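Local atomic coordinates of Glyoxalase/bleomycin resistance protein/dioxygenase (Nocardioides sp., PDB entry 4MYM), a protein that is of unestablished substrate and reaction but probably acts as a metal-dependent enzyme or antibiotic-binding protein of the glyoxalase/bleomycin resistance/dioxygenase superfamily. Residues V99-E104 with C145-E150; I123-P128 with R137-P142. All coordinates share one frame; numbering follows the deposited sequence.

How the interactions relate
Both contacts involve one mixed four-stranded sheet, from different positions. Interaction 1 is wholly buried near the centre of the chain and pairs the strand outermost within this chain, 99-104, which a strand of the second subunit flanks, with 147-154 through direct backbone hydrogen bonds. Interaction 2 lies farther out and is partly exposed: the loop 123-128 runs beside strand 136-142, joined by one direct backbone bond, three bridging waters and a group of aromatic side chains. The contacts meet where strands 136-142 and 147-154 are neighbours: W149 pairs with F141 through backbone and rings, and E150 OE2 meets Y140 OH in a weak hydrogen bond. Along the chain, interaction 2 is nested within the loop that interaction 1 closes.

Interaction 1: residues V99-E104 with C145-E150; sequences VMVAVE and CGEFWE
Selenomethionine M100 has CG anti to its backbone nitrogen (chi1 -171°), while F148 has its CG between the backbone nitrogen and the carbonyl carbon (chi1 66°); together these torsions lay M100 over the phenyl ring. M100 CG sits above the face, 3.7 Å from the F148 ring centroid, and the selenium continues obliquely to touch CE2 of F148 at 3.4 Å, a Met-aromatic contact. The chain of M100 then bends at chi3, taking its methyl CE toward E150. E150 OE1 lies 3.4 Å from A102 CB and is hydrogen-bonded to a bound BTB molecule, probably from the crystallisation liquor, which may mark a pocket on this face. On the other face, V101 and W149 run side by side, and V101 CG1 covers the six-membered indole ring 3.7 Å from its centroid. V103 CG2 approaches the same ring at its edge. The indole is fixed in rotation by W149 NE1, which donates at 3.0 Å to the anti lone pair of E147 OE2, an oxygen that lies nearly in the plane of the indole; Y48 OH also binds that oxygen. E147 OE1 uses its syn lone pair to accept from C145 N, so both oxygens of this buried carboxylate are held. The backbones exchange four hydrogen bonds, among them V101 N to F148 O at 2.9 Å (166°) and V103 N to E150 O. This parallel ladder pairs the first and last strands of a beta-alpha-beta-beta-beta module (sheet order 1-4-3-2), as in the glyoxalase/bleomycin resistance fold, and the sheet continues antiparallel into the second subunit.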
# COMPACT_ATOMS: atom_id res chain seq x y z
N VAL A 99 4.17 -6.65 -4.03
CA VAL A 99 3.53 -5.33 -4.03
C VAL A 99 4.63 -4.27 -4.02
O VAL A 99 5.74 -4.54 -3.53
CB VAL A 99 2.61 -5.16 -2.80
CG1 VAL A 99 3.40 -5.29 -1.49
CG2 VAL A 99 1.85 -3.84 -2.88
N MSE A 100 4.33 -3.09 -4.55
CA MSE A 100 5.32 -2.00 -4.60
C MSE A 100 4.84 -0.80 -3.83
O MSE A 100 3.71 -0.35 -4.02
CB MSE A 100 5.63 -1.60 -6.04
CG MSE A 100 6.82 -0.63 -6.10
SE MSE A 100 7.17 -0.18 -7.99
CE MSE A 100 5.93 1.34 -8.20
N VAL A 101 5.70 -0.29 -2.95
CA VAL A 101 5.43 0.92 -2.19
C VAL A 101 6.29 2.03 -2.82
O VAL A 101 7.51 1.89 -2.84
CB VAL A 101 5.77 0.69 -0.71
CG1 VAL A 101 5.49 1.93 0.12
CG2 VAL A 101 4.95 -0.49 -0.18
N ALA A 102 5.67 3.11 -3.32
CA ALA A 102 6.41 4.15 -4.03
C ALA A 102 6.40 5.50 -3.30
O ALA A 102 5.39 5.93 -2.72
CB ALA A 102 5.89 4.31 -5.45
N VAL A 103 7.56 6.15 -3.36
CA VAL A 103 7.84 7.39 -2.68
C VAL A 103 8.32 8.38 -3.73
O VAL A 103 9.40 8.22 -4.28
CB VAL A 103 8.93 7.16 -1.62
CG1 VAL A 103 9.33 8.47 -0.96
CG2 VAL A 103 8.50 6.12 -0.60
N GLU A 104 7.53 9.40 -4.04
CA GLU A 104 7.92 10.34 -5.05
C GLU A 104 8.82 11.38 -4.39
O GLU A 104 8.45 11.96 -3.39
CB GLU A 104 6.73 11.06 -5.68
CG GLU A 104 7.19 12.03 -6.76
CD GLU A 104 6.06 12.69 -7.54
OE1 GLU A 104 4.88 12.30 -7.37
OE2 GLU A 104 6.38 13.61 -8.32
N CYS A 145 8.77 -7.84 3.98
CA CYS A 145 7.41 -8.38 3.91
C CYS A 145 6.95 -8.68 2.49
O CYS A 145 5.76 -8.56 2.15
CB CYS A 145 6.44 -7.41 4.59
SG CYS A 145 6.72 -7.22 6.36
N GLY A 146 7.90 -9.10 1.64
CA GLY A 146 7.60 -9.41 0.25
C GLY A 146 7.46 -8.20 -0.65
O GLY A 146 7.37 -8.34 -1.85
N GLU A 147 7.40 -7.01 -0.07
CA GLU A 147 7.24 -5.82 -0.87
C GLU A 147 8.60 -5.37 -1.40
O GLU A 147 9.65 -5.74 -0.85
CB GLU A 147 6.60 -4.69 -0.06
CG GLU A 147 7.56 -3.81 0.74
CD GLU A 147 8.08 -4.45 2.02
OE1 GLU A 147 7.94 -5.68 2.22
OE2 GLU A 147 8.65 -3.70 2.84
N PHE A 148 8.55 -4.55 -2.44
CA PHE A 148 9.68 -3.68 -2.75
C PHE A 148 9.25 -2.23 -2.74
O PHE A 148 8.07 -1.91 -2.90
CB PHE A 148 10.38 -4.05 -4.07
CG PHE A 148 9.57 -3.87 -5.32
CD1 PHE A 148 8.47 -4.68 -5.61
CD2 PHE A 148 9.96 -2.94 -6.28
CE1 PHE A 148 7.77 -4.53 -6.80
CE2 PHE A 148 9.26 -2.78 -7.46
CZ PHE A 148 8.17 -3.58 -7.73
N TRP A 149 10.25 -1.38 -2.56
CA TRP A 149 10.10 0.07 -2.52
C TRP A 149 10.73 0.71 -3.74
O TRP A 149 11.77 0.25 -4.24
CB TRP A 149 10.79 0.62 -1.27
CG TRP A 149 10.11 0.24 0.03
CD1 TRP A 149 10.06 -1.00 0.61
CD2 TRP A 149 9.41 1.11 0.92
NE1 TRP A 149 9.36 -0.95 1.79
CE2 TRP A 149 8.95 0.33 2.00
CE3 TRP A 149 9.11 2.48 0.89
CZ2 TRP A 149 8.21 0.88 3.07
CZ3 TRP A 149 8.38 3.02 1.93
CH2 TRP A 149 7.94 2.22 3.01
N GLU A 150 10.08 1.76 -4.23
CA GLU A 150 10.57 2.57 -5.30
C GLU A 150 10.63 4.01 -4.79
O GLU A 150 9.67 4.50 -4.20
CB GLU A 150 9.63 2.51 -6.49
CG GLU A 150 10.04 3.41 -7.66
CD GLU A 150 8.95 3.63 -8.67
OE1 GLU A 150 7.85 4.09 -8.27
OE2 GLU A 150 9.17 3.37 -9.86

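Interaction 2: residues I123-P128 with R137-P142; sequences IEFYSP and RCIYFP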
# COMPACT_ATOMS: atom_id res chain seq x y z
N ILE A 123 20.45 -0.70 3.33
CA ILE A 123 19.45 -0.99 2.31
C ILE A 123 20.18 -1.53 1.08
O ILE A 123 21.21 -0.98 0.68
CB ILE A 123 18.62 0.25 1.92
CG1 ILE A 123 17.75 0.71 3.09
CG2 ILE A 123 17.74 -0.02 0.71
CD1 ILE A 123 16.65 -0.26 3.51
N GLU A 124 19.65 -2.61 0.52
CA GLU A 124 20.24 -3.27 -0.65
C GLU A 124 19.38 -2.99 -1.85
O GLU A 124 18.20 -3.34 -1.86
CB GLU A 124 20.32 -4.78 -0.43
CG GLU A 124 21.14 -5.15 0.79
CD GLU A 124 21.32 -6.65 0.96
OE1 GLU A 124 20.85 -7.41 0.09
OE2 GLU A 124 21.96 -7.06 1.95
N PHE A 125 19.96 -2.38 -2.87
CA PHE A 125 19.20 -1.97 -4.03
C PHE A 125 19.36 -2.95 -5.17
O PHE A 125 20.42 -3.57 -5.32
CB PHE A 125 19.68 -0.59 -4.47
CG PHE A 125 19.27 0.50 -3.54
CD1 PHE A 125 20.07 0.86 -2.47
CD2 PHE A 125 18.06 1.16 -3.74
CE1 PHE A 125 19.67 1.87 -1.61
CE2 PHE A 125 17.67 2.17 -2.88
CZ PHE A 125 18.47 2.53 -1.82
N TYR A 126 18.32 -3.08 -5.99
CA TYR A 126 18.42 -3.93 -7.17
C TYR A 126 19.39 -3.40 -8.23
O TYR A 126 19.93 -4.17 -9.01
CB TYR A 126 17.06 -4.13 -7.79
CG TYR A 126 16.14 -4.96 -6.92
CD1 TYR A 126 16.26 -6.35 -6.88
CD2 TYR A 126 15.17 -4.36 -6.14
CE1 TYR A 126 15.43 -7.12 -6.09
CE2 TYR A 126 14.32 -5.12 -5.35
CZ TYR A 126 14.45 -6.51 -5.34
OH TYR A 126 13.63 -7.29 -4.56
N SER A 127 19.55 -2.07 -8.28
CA SER A 127 20.47 -1.42 -9.21
C SER A 127 20.78 -0.05 -8.65
O SER A 127 19.98 0.48 -7.86
CB SER A 127 19.84 -1.18 -10.59
OG SER A 127 19.21 -2.33 -11.08
N PRO A 128 21.92 0.55 -9.06
CA PRO A 128 22.12 1.96 -8.72
C PRO A 128 21.10 2.83 -9.42
O PRO A 128 20.42 2.37 -10.35
CB PRO A 128 23.53 2.27 -9.27
CG PRO A 128 24.20 0.94 -9.37
CD PRO A 128 23.10 -0.02 -9.75
N ARG A 137 13.72 8.98 -12.84
CA ARG A 137 14.92 8.44 -12.27
C ARG A 137 14.51 7.70 -11.01
O ARG A 137 13.87 8.29 -10.12
CB ARG A 137 15.93 9.56 -11.97
CG ARG A 137 17.23 9.08 -11.35
CD ARG A 137 18.32 10.14 -11.46
NE ARG A 137 19.64 9.63 -11.13
CZ ARG A 137 20.48 9.04 -11.99
NH1 ARG A 137 20.14 8.84 -13.25
NH2 ARG A 137 21.68 8.64 -11.57
N CYS A 138 14.84 6.41 -10.94
CA CYS A 138 14.32 5.51 -9.91
C CYS A 138 15.36 4.65 -9.24
O CYS A 138 16.40 4.32 -9.83
CB CYS A 138 13.28 4.55 -10.50
SG CYS A 138 12.00 5.36 -11.44
N ILE A 139 15.05 4.28 -7.99
CA ILE A 139 15.79 3.25 -7.29
C ILE A 139 14.78 2.28 -6.66
O ILE A 139 13.67 2.68 -6.27
CB ILE A 139 16.75 3.82 -6.23
CG1 ILE A 139 16.02 4.76 -5.27
CG2 ILE A 139 17.90 4.54 -6.94
CD1 ILE A 139 16.92 5.42 -4.24
N TYR A 140 15.17 1.01 -6.59
CA TYR A 140 14.30 -0.06 -6.08
C TYR A 140 15.04 -0.89 -5.02
O TYR A 140 16.23 -1.17 -5.18
CB TYR A 140 13.85 -0.94 -7.24
CG TYR A 140 13.08 -0.21 -8.30
CD1 TYR A 140 11.72 0.01 -8.15
CD2 TYR A 140 13.70 0.27 -9.44
CE1 TYR A 140 11.00 0.69 -9.12
CE2 TYR A 140 13.00 0.94 -10.42
CZ TYR A 140 11.65 1.16 -10.25
OH TYR A 140 10.96 1.84 -11.20
N PHE A 141 14.35 -1.25 -3.93
CA PHE A 141 14.89 -2.12 -2.90
C PHE A 141 13.80 -3.00 -2.28
O PHE A 141 12.66 -2.55 -2.12
CB PHE A 141 15.66 -1.35 -1.80
CG PHE A 141 14.84 -0.34 -1.03
CD1 PHE A 141 14.30 -0.66 0.21
CD2 PHE A 141 14.69 0.96 -1.50
CE1 PHE A 141 13.59 0.28 0.94
CE2 PHE A 141 13.98 1.90 -0.77
CZ PHE A 141 13.44 1.56 0.45
N PRO A 142 14.15 -4.26 -1.94
CA PRO A 142 13.23 -5.14 -1.23
C PRO A 142 13.08 -4.78 0.25
O PRO A 142 14.03 -4.31 0.88
CB PRO A 142 13.90 -6.51 -1.35
CG PRO A 142 15.36 -6.20 -1.35
CD PRO A 142 15.50 -4.87 -2.05
O HOH W 1 16.87 -3.69 1.22
O HOH W 2 17.32 0.23 -8.22
O HOH W 3 17.61 2.06 -10.51
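The loop between helix 108-120 and strand 130-132 lies along strand 136-142 in a beta-alpha-beta-beta-beta module, as in the glyoxalase/bleomycin resistance fold, where it joins the helix to the second strand. Its hydrophobic part is built from I123, F125, I139 and F141. I123 CG2 rests over the face of the F141 ring, 3.8 Å from its centroid, and the same methyl also lies above one face of F125. The two phenyl rings form an offset edge-to-face pair, the edge of F141 turned toward the face of F125, with planes at 71°. A chi1 of 61° puts CG of F141 between the backbone nitrogen and the carbonyl carbon, and the side chain runs alongside F125. CE2 of F125 touches both partners, F141 CD2 at 3.5 Å and I139 CD1 at 3.6 Å. Helix 108-120 continues this apolar layer, with L118 packing on I123 and F125, while W149 stacks on F141.

Beside this apolar cluster lie the backbone bonds: the direct one runs from Y126 N to Y140 O at 2.9 Å, the donor tilted 29° from the carbonyl plane. The Y126 ring then extends beside P142, its CE2 3.5 Å from P142 CD, and P88 of the second subunit packs on Y126. Three waters bridge further backbone atoms. Water 1 accepts from E124 N and donates to P142 O, and water 2 links S127 O with Y140 N. Farther along, water 3 donates to two carbonyls, reaching P128 O at 2.8 Å and C138 O at 2.7 Å.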